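Local coordinates for thiol transferase (Phanerochaete chrysosporium, PDB 4F0B), which binds oxidized glutathione and, as a Ure2p-type glutathione transferase, probably carries out glutathione-dependent thiol transfer, at residues A[128-133]-A[153-158]; A[16-21]-A[184-189]. All coordinates share one frame; numbering follows the deposited sequence.

In the fold
Oxidized glutathione in this glutathione transferase lies where a thioredoxin-like N-terminal domain meets an all-helical C-terminal one, and both contacts contribute residues to that site. Interaction 2 comes first and last along the chain: residues 16-21, leading into helix 20-33, meet the end of helix 178-187 and so join the two domains. Interaction 1 falls between them in sequence and pairs helices 109-139 and 145-166 within the helical domain. Their centres are about 14 Å apart, yet they touch: Q130 NE2 lies 3.0 Å from W186 O, and G131 packs against the W186 ring. One disulfide ligand is thus bordered by residues from both contacts.

Interaction 1 (A[128-133]-A[153-158]); sequences PMQGQA and NESKRL. With GDS (oxidized glutathione disulfide), chain C.
M129 supplies most of the apolar contact between these two helices, its CB and CG lying against E154 and L158. Its CG is 3.6 Å from E154 CG, while its CB meets L158 CD1 at 3.8 Å. With CG beside the backbone N (chi1 -63°) and further bends along the chain, M129 leads its end away from helix 145-166. Polar atoms add proximity rather than bonding: S155 OG points at the backbone of Q130, 3.4 Å from Q130 CA, but its hydrogen bond goes to Y151 O in its own helix. The amide ending the extended Q130 side chain is likewise held elsewhere, by Y159 and T193. Charge is organised within 153-158, where R157 grips E154 side-on, NE to OE1 (3.0 Å) and NH2 to OE2 (2.8 Å), meeting both oxygens on their syn sides but somewhat out of the carboxylate plane; R70 of the second subunit also pairs with E154. On the ligand side G131 CA lies 3.2 Å from GDS O5, an approach that a residue without a side chain allows. The axes of 128-133 and 153-158 run roughly antiparallel (146°), 8.7 Å apart; helix 190-193 touches Q130 and A133, and the second subunit packs against P128 and M129.

Interaction 2 (A[16-21]-A[184-189]); sequences TPNGWV and FGWARI. With GDS (oxidized glutathione disulfide), chain C.
P17 sets CB and CG over one face of the W186 indole, crossing it obliquely, and this CH-pi contact is the tight, buried centre of the interface: P17 CG sits 3.5 Å from the six-membered ring's centroid, 5° off its normal. Backbones also close up here, with G185 CA 3.5 Å from P17 O in a CA-H...O contact. V21 CG1 rests against the same glycine, which has no side chain to hold the segments apart. G185 O is buried against P17 CB and the W20 edge, without a hydrogen-bonding partner in the model. W20, R188 and I189, by contrast, are partly exposed to solvent yet still in close contact. R188 places NH1 over one W20 face, toward the rim, in a cation-pi contact; its guanidinium turns an edge to the ring, the planes 87° apart, while E211 forms a salt bridge with NH2. Toward the ligand, N18 CG, anti to the carbonyl carbon (chi1 -69°), carries the amide between W186 and GDS. W186 NE1 donates to N18 OD1 (3.0 Å) from well above the carbonyl plane, and N18 ND2 donates to GDS OE5 (2.9 Å). Bonds at both ends would restrain the amide's rotation, consistent with a link between domain contact and ligand site.

Interaction 1 (A[128-133]-A[153-158])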
loop_
_atom_site.group_PDB
_atom_site.type_symbol
_atom_site.label_atom_id
_atom_site.label_comp_id
_atom_site.label_asym_id
_atom_site.label_seq_id
_atom_site.Cartn_x
_atom_site.Cartn_y
_atom_site.Cartn_z
ATOM N N PRO A 128 -0.100 8.192 1.361
ATOM C CA PRO A 128 0.918 8.915 0.574
ATOM C C PRO A 128 0.428 10.325 0.206
ATOM O O PRO A 128 1.198 11.294 0.335
ATOM C CB PRO A 128 1.074 8.046 -0.672
ATOM C CG PRO A 128 0.825 6.617 -0.128
ATOM C CD PRO A 128 -0.306 6.816 0.872
ATOM N N MET A 129 -0.806 10.463 -0.287
ATOM C CA MET A 129 -1.230 11.763 -0.821
ATOM C C MET A 129 -1.556 12.777 0.270
ATOM O O MET A 129 -1.156 13.948 0.171
ATOM C CB MET A 129 -2.418 11.586 -1.748
ATOM C CG MET A 129 -2.103 10.749 -2.967
ATOM S SD MET A 129 -0.855 11.472 -4.083
ATOM C CE MET A 129 0.619 10.581 -3.633
ATOM N N GLN A 130 -2.187 12.312 1.362
ATOM C CA GLN A 130 -2.437 13.217 2.471
ATOM C C GLN A 130 -1.104 13.559 3.167
ATOM O O GLN A 130 -0.914 14.696 3.617
ATOM C CB GLN A 130 -3.449 12.609 3.436
ATOM C CG GLN A 130 -3.995 13.650 4.449
ATOM C CD GLN A 130 -4.947 13.041 5.431
ATOM O OE1 GLN A 130 -5.529 11.988 5.163
ATOM N NE2 GLN A 130 -5.107 13.679 6.569
ATOM N N GLY A 131 -0.146 12.626 3.120
ATOM C CA GLY A 131 1.178 12.900 3.661
ATOM C C GLY A 131 1.885 13.981 2.845
ATOM O O GLY A 131 2.611 14.816 3.409
ATOM N N GLN A 132 1.659 14.000 1.522
ATOM C CA GLN A 132 2.276 15.043 0.687
ATOM C C GLN A 132 1.570 16.357 0.946
ATOM O O GLN A 132 2.218 17.409 0.949
ATOM C CB GLN A 132 2.219 14.701 -0.803
ATOM C CG GLN A 132 2.932 13.377 -1.193
ATOM C CD GLN A 132 4.161 13.081 -0.362
ATOM O OE1 GLN A 132 5.203 13.747 -0.481
ATOM N NE2 GLN A 132 4.045 12.083 0.497
ATOM N N ALA A 133 0.241 16.321 1.112
ATOM C CA ALA A 133 -0.471 17.551 1.460
ATOM C C ALA A 133 0.058 18.147 2.759
ATOM O O ALA A 133 0.318 19.337 2.845
ATOM C CB ALA A 133 -1.969 17.279 1.580
ATOM N N ASN A 153 -6.237 18.702 -3.316
ATOM C CA ASN A 153 -7.266 18.241 -4.227
ATOM C C ASN A 153 -7.280 16.735 -4.357
ATOM O O ASN A 153 -8.356 16.126 -4.406
ATOM C CB ASN A 153 -7.118 18.902 -5.591
ATOM C CG ASN A 153 -7.580 20.347 -5.560
ATOM O OD1 ASN A 153 -8.327 20.764 -4.664
ATOM N ND2 ASN A 153 -7.114 21.126 -6.522
ATOM N N GLU A 154 -6.104 16.104 -4.423
ATOM C CA GLU A 154 -6.076 14.653 -4.501
ATOM C C GLU A 154 -6.596 14.027 -3.204
ATOM O O GLU A 154 -7.322 13.013 -3.246
ATOM C CB GLU A 154 -4.653 14.157 -4.823
ATOM C CG GLU A 154 -4.526 12.654 -4.847
ATOM C CD GLU A 154 -5.378 11.941 -5.886
ATOM O OE1 GLU A 154 -5.945 12.587 -6.801
ATOM O OE2 GLU A 154 -5.484 10.710 -5.721
ATOM N N SER A 155 -6.231 14.608 -2.060
ATOM C CA SER A 155 -6.794 14.113 -0.788
ATOM C C SER A 155 -8.322 14.208 -0.799
ATOM O O SER A 155 -8.998 13.264 -0.378
ATOM C CB SER A 155 -6.227 14.892 0.391
ATOM O OG SER A 155 -4.820 14.632 0.512
ATOM N N LYS A 156 -8.865 15.329 -1.265
ATOM C CA LYS A 156 -10.306 15.461 -1.370
ATOM C C LYS A 156 -10.930 14.413 -2.284
ATOM O O LYS A 156 -11.981 13.856 -1.956
ATOM C CB LYS A 156 -10.703 16.880 -1.818
ATOM C CG LYS A 156 -10.448 17.948 -0.765
ATOM C CD LYS A 156 -10.650 19.369 -1.308
ATOM C CE LYS A 156 -10.151 20.344 -0.276
ATOM N NZ LYS A 156 -10.421 21.748 -0.740
ATOM N N ARG A 157 -10.298 14.125 -3.421
ATOM C CA ARG A 157 -10.807 13.086 -4.308
ATOM C C ARG A 157 -10.837 11.736 -3.584
ATOM O O ARG A 157 -11.831 10.995 -3.679
ATOM C CB ARG A 157 -9.947 12.985 -5.590
ATOM C CG ARG A 157 -10.521 12.073 -6.652
ATOM C CD ARG A 157 -9.504 11.769 -7.720
ATOM N NE ARG A 157 -8.428 10.914 -7.204
ATOM C CZ ARG A 157 -8.547 9.599 -7.027
ATOM N NH1 ARG A 157 -9.667 8.962 -7.379
ATOM N NH2 ARG A 157 -7.518 8.899 -6.551
ATOM N N LEU A 158 -9.759 11.400 -2.893
ATOM C CA LEU A 158 -9.696 10.136 -2.154
ATOM C C LEU A 158 -10.728 10.081 -1.032
ATOM O O LEU A 158 -11.365 9.020 -0.827
ATOM C CB LEU A 158 -8.303 9.964 -1.592
ATOM C CG LEU A 158 -7.225 9.660 -2.648
ATOM C CD1 LEU A 158 -5.847 9.956 -2.053
ATOM C CD2 LEU A 158 -7.311 8.206 -3.167
HETATM N N1 GDS C . 4.294 3.199 4.248
HETATM C CA1 GDS C . 4.804 3.338 5.648
HETATM C C1 GDS C . 3.772 2.674 6.599
HETATM O OE1 GDS C . 2.574 2.631 6.241
HETATM O OE2 GDS C . 4.202 2.201 7.667
HETATM C CB1 GDS C . 4.913 4.829 6.005
HETATM C CG1 GDS C . 5.542 5.048 7.393
HETATM C CD1 GDS C . 5.917 6.515 7.553
HETATM O O1 GDS C . 5.710 7.391 6.723
HETATM N N2 GDS C . 6.597 6.804 8.712
HETATM C CA2 GDS C . 7.034 8.163 9.059
HETATM C C2 GDS C . 8.502 8.136 9.422
HETATM O O2 GDS C . 8.989 7.219 10.132
HETATM C CB2 GDS C . 6.283 8.743 10.256
HETATM S SG2 GDS C . 4.497 8.758 10.091
HETATM N N3 GDS C . 9.212 9.176 8.944
HETATM C CA3 GDS C . 10.639 9.278 9.263
HETATM C C3 GDS C . 11.483 9.510 8.064
HETATM O OE3 GDS C . 12.713 9.565 8.267
HETATM O OE4 GDS C . 10.934 9.612 6.934
HETATM N N4 GDS C . 3.938 9.087 5.204
HETATM C CA4 GDS C . 3.383 8.728 3.910
HETATM C C4 GDS C . 2.581 7.385 3.911
HETATM O OE5 GDS C . 2.088 6.956 4.975
HETATM O OE6 GDS C . 2.486 6.823 2.806
HETATM C C5 GDS C . 4.052 10.375 5.540
HETATM O O5 GDS C . 3.693 11.301 4.774
HETATM C CA5 GDS C . 4.662 10.680 6.897
HETATM N N5 GDS C . 5.532 11.876 6.796
HETATM C CB5 GDS C . 3.476 10.882 7.866
HETATM S SG5 GDS C . 4.044 10.997 9.558
HETATM C CA6 GDS C . 9.456 12.196 5.280
HETATM C C6 GDS C . 9.069 13.043 4.050
HETATM O OE7 GDS C . 8.014 12.756 3.441
HETATM O OE8 GDS C . 9.879 13.939 3.703
HETATM N N6 GDS C . 10.897 11.961 5.224
HETATM C CB6 GDS C . 9.086 12.946 6.599
HETATM C CG6 GDS C . 7.570 13.149 6.889
HETATM C CD6 GDS C . 6.874 11.832 7.075
HETATM O O6 GDS C . 7.411 10.785 7.404
#

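Interaction 2 (A[16-21]-A[184-189])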
loop_
_atom_site.group_PDB
_atom_site.type_symbol
_atom_site.label_atom_id
_atom_site.label_comp_id
_atom_site.label_asym_id
_atom_site.label_seq_id
_atom_site.Cartn_x
_atom_site.Cartn_y
_atom_site.Cartn_z
ATOM N N THR A 16 1.845 9.799 15.329
ATOM C CA THR A 16 1.661 10.233 13.931
ATOM C C THR A 16 0.526 9.394 13.331
ATOM O O THR A 16 0.136 8.353 13.891
ATOM C CB THR A 16 2.913 9.933 13.059
ATOM O OG1 THR A 16 3.183 8.528 13.120
ATOM C CG2 THR A 16 4.170 10.622 13.569
ATOM N N PRO A 17 -0.018 9.805 12.178
ATOM C CA PRO A 17 -1.122 9.054 11.557
ATOM C C PRO A 17 -0.801 7.602 11.234
ATOM O O PRO A 17 -1.715 6.757 11.186
ATOM C CB PRO A 17 -1.417 9.853 10.250
ATOM C CG PRO A 17 -0.158 10.710 10.045
ATOM C CD PRO A 17 0.295 11.051 11.435
ATOM N N ASN A 18 0.484 7.281 11.013
ATOM C CA ASN A 18 0.890 5.904 10.861
ATOM C C ASN A 18 1.224 5.218 12.199
ATOM O O ASN A 18 0.846 4.054 12.423
ATOM C CB ASN A 18 2.095 5.824 9.902
ATOM C CG ASN A 18 1.691 6.163 8.475
ATOM O OD1 ASN A 18 0.619 5.741 8.016
ATOM N ND2 ASN A 18 2.514 6.943 7.793
ATOM N N GLY A 19 1.944 5.924 13.064
ATOM C CA GLY A 19 2.340 5.361 14.362
ATOM C C GLY A 19 1.191 4.940 15.252
ATOM O O GLY A 19 1.317 3.961 16.010
ATOM N N TRP A 20 0.055 5.639 15.158
ATOM C CA TRP A 20 -1.035 5.337 16.089
ATOM C C TRP A 20 -1.680 4.003 15.779
ATOM O O TRP A 20 -2.236 3.373 16.677
ATOM C CB TRP A 20 -2.143 6.390 15.982
ATOM C CG TRP A 20 -1.734 7.752 16.471
ATOM C CD1 TRP A 20 -0.999 8.047 17.585
ATOM C CD2 TRP A 20 -2.073 9.012 15.865
ATOM N NE1 TRP A 20 -0.830 9.423 17.693
ATOM C CE2 TRP A 20 -1.497 10.024 16.650
ATOM C CE3 TRP A 20 -2.811 9.372 14.718
ATOM C CZ2 TRP A 20 -1.593 11.382 16.319
ATOM C CZ3 TRP A 20 -2.912 10.732 14.379
ATOM C CH2 TRP A 20 -2.311 11.718 15.183
ATOM N N VAL A 21 -1.660 3.583 14.514
ATOM C CA VAL A 21 -2.618 2.555 14.117
ATOM C C VAL A 21 -2.338 1.141 14.669
ATOM O O VAL A 21 -3.286 0.461 15.100
ATOM C CB VAL A 21 -3.006 2.584 12.616
ATOM C CG1 VAL A 21 -3.506 3.957 12.235
ATOM C CG2 VAL A 21 -1.876 2.147 11.691
ATOM N N PHE A 184 -8.341 5.588 9.692
ATOM C CA PHE A 184 -8.671 6.482 10.788
ATOM C C PHE A 184 -7.475 7.307 11.273
ATOM O O PHE A 184 -7.614 8.480 11.607
ATOM C CB PHE A 184 -9.306 5.694 11.943
ATOM C CG PHE A 184 -9.460 6.501 13.194
ATOM C CD1 PHE A 184 -10.524 7.386 13.321
ATOM C CD2 PHE A 184 -8.551 6.370 14.251
ATOM C CE1 PHE A 184 -10.668 8.157 14.479
ATOM C CE2 PHE A 184 -8.690 7.130 15.392
ATOM C CZ PHE A 184 -9.731 8.008 15.518
ATOM N N GLY A 185 -6.287 6.713 11.305
ATOM C CA GLY A 185 -5.129 7.472 11.763
ATOM C C GLY A 185 -4.880 8.740 10.945
ATOM O O GLY A 185 -4.451 9.769 11.517
ATOM N N TRP A 186 -5.125 8.640 9.627
ATOM C CA TRP A 186 -5.049 9.795 8.738
ATOM C C TRP A 186 -6.296 10.683 8.782
ATOM O O TRP A 186 -6.202 11.916 8.798
ATOM C CB TRP A 186 -4.753 9.335 7.306
ATOM C CG TRP A 186 -3.325 8.923 7.129
ATOM C CD1 TRP A 186 -2.816 7.648 7.193
ATOM C CD2 TRP A 186 -2.245 9.797 6.875
ATOM N NE1 TRP A 186 -1.438 7.686 7.008
ATOM C CE2 TRP A 186 -1.064 8.999 6.805
ATOM C CE3 TRP A 186 -2.148 11.195 6.709
ATOM C CZ2 TRP A 186 0.197 9.550 6.536
ATOM C CZ3 TRP A 186 -0.885 11.751 6.456
ATOM C CH2 TRP A 186 0.275 10.914 6.373
ATOM N N ALA A 187 -7.469 10.053 8.777
ATOM C CA ALA A 187 -8.714 10.842 8.708
ATOM C C ALA A 187 -8.872 11.754 9.919
ATOM O O ALA A 187 -9.407 12.862 9.755
ATOM C CB ALA A 187 -9.910 9.913 8.551
ATOM N N ARG A 188 -8.428 11.322 11.110
ATOM C CA ARG A 188 -8.623 12.156 12.289
ATOM C C ARG A 188 -7.805 13.452 12.244
ATOM O O ARG A 188 -8.113 14.383 12.986
ATOM C CB ARG A 188 -8.345 11.353 13.567
ATOM C CG ARG A 188 -6.867 11.071 13.812
ATOM C CD ARG A 188 -6.696 10.125 14.995
ATOM N NE ARG A 188 -7.188 10.713 16.251
ATOM C CZ ARG A 188 -6.421 11.401 17.096
ATOM N NH1 ARG A 188 -5.115 11.558 16.852
ATOM N NH2 ARG A 188 -6.933 11.910 18.217
ATOM N N ILE A 189 -6.790 13.517 11.380
ATOM C CA ILE A 189 -6.048 14.754 11.184
ATOM C C ILE A 189 -6.331 15.420 9.842
ATOM O O ILE A 189 -5.691 16.431 9.537
ATOM C CB ILE A 189 -4.516 14.583 11.385
ATOM C CG1 ILE A 189 -3.924 13.709 10.269
ATOM C CG2 ILE A 189 -4.239 14.076 12.838
ATOM C CD1 ILE A 189 -2.362 13.730 10.170
HETATM N N1 GDS C . 4.294 3.199 4.248
HETATM C CA1 GDS C . 4.804 3.338 5.648
HETATM C C1 GDS C . 3.772 2.674 6.599
HETATM O OE1 GDS C . 2.574 2.631 6.241
HETATM O OE2 GDS C . 4.202 2.201 7.667
HETATM C CB1 GDS C . 4.913 4.829 6.005
HETATM C CG1 GDS C . 5.542 5.048 7.393
HETATM C CD1 GDS C . 5.917 6.515 7.553
HETATM O O1 GDS C . 5.710 7.391 6.723
HETATM N N2 GDS C . 6.597 6.804 8.712
HETATM C CA2 GDS C . 7.034 8.163 9.059
HETATM C C2 GDS C . 8.502 8.136 9.422
HETATM O O2 GDS C . 8.989 7.219 10.132
HETATM C CB2 GDS C . 6.283 8.743 10.256
HETATM S SG2 GDS C . 4.497 8.758 10.091
HETATM N N3 GDS C . 9.212 9.176 8.944
HETATM C CA3 GDS C . 10.639 9.278 9.263
HETATM C C3 GDS C . 11.483 9.510 8.064
HETATM O OE3 GDS C . 12.713 9.565 8.267
HETATM O OE4 GDS C . 10.934 9.612 6.934
HETATM N N4 GDS C . 3.938 9.087 5.204
HETATM C CA4 GDS C . 3.383 8.728 3.910
HETATM C C4 GDS C . 2.581 7.385 3.911
HETATM O OE5 GDS C . 2.088 6.956 4.975
HETATM O OE6 GDS C . 2.486 6.823 2.806
HETATM C C5 GDS C . 4.052 10.375 5.540
HETATM O O5 GDS C . 3.693 11.301 4.774
HETATM C CA5 GDS C . 4.662 10.680 6.897
HETATM N N5 GDS C . 5.532 11.876 6.796
HETATM C CB5 GDS C . 3.476 10.882 7.866
HETATM S SG5 GDS C . 4.044 10.997 9.558
HETATM C CA6 GDS C . 9.456 12.196 5.280
HETATM C C6 GDS C . 9.069 13.043 4.050
HETATM O OE7 GDS C . 8.014 12.756 3.441
HETATM O OE8 GDS C . 9.879 13.939 3.703
HETATM N N6 GDS C . 10.897 11.961 5.224
HETATM C CB6 GDS C . 9.086 12.946 6.599
HETATM C CG6 GDS C . 7.570 13.149 6.889
HETATM C CD6 GDS C . 6.874 11.832 7.075
HETATM O O6 GDS C . 7.411 10.785 7.404
#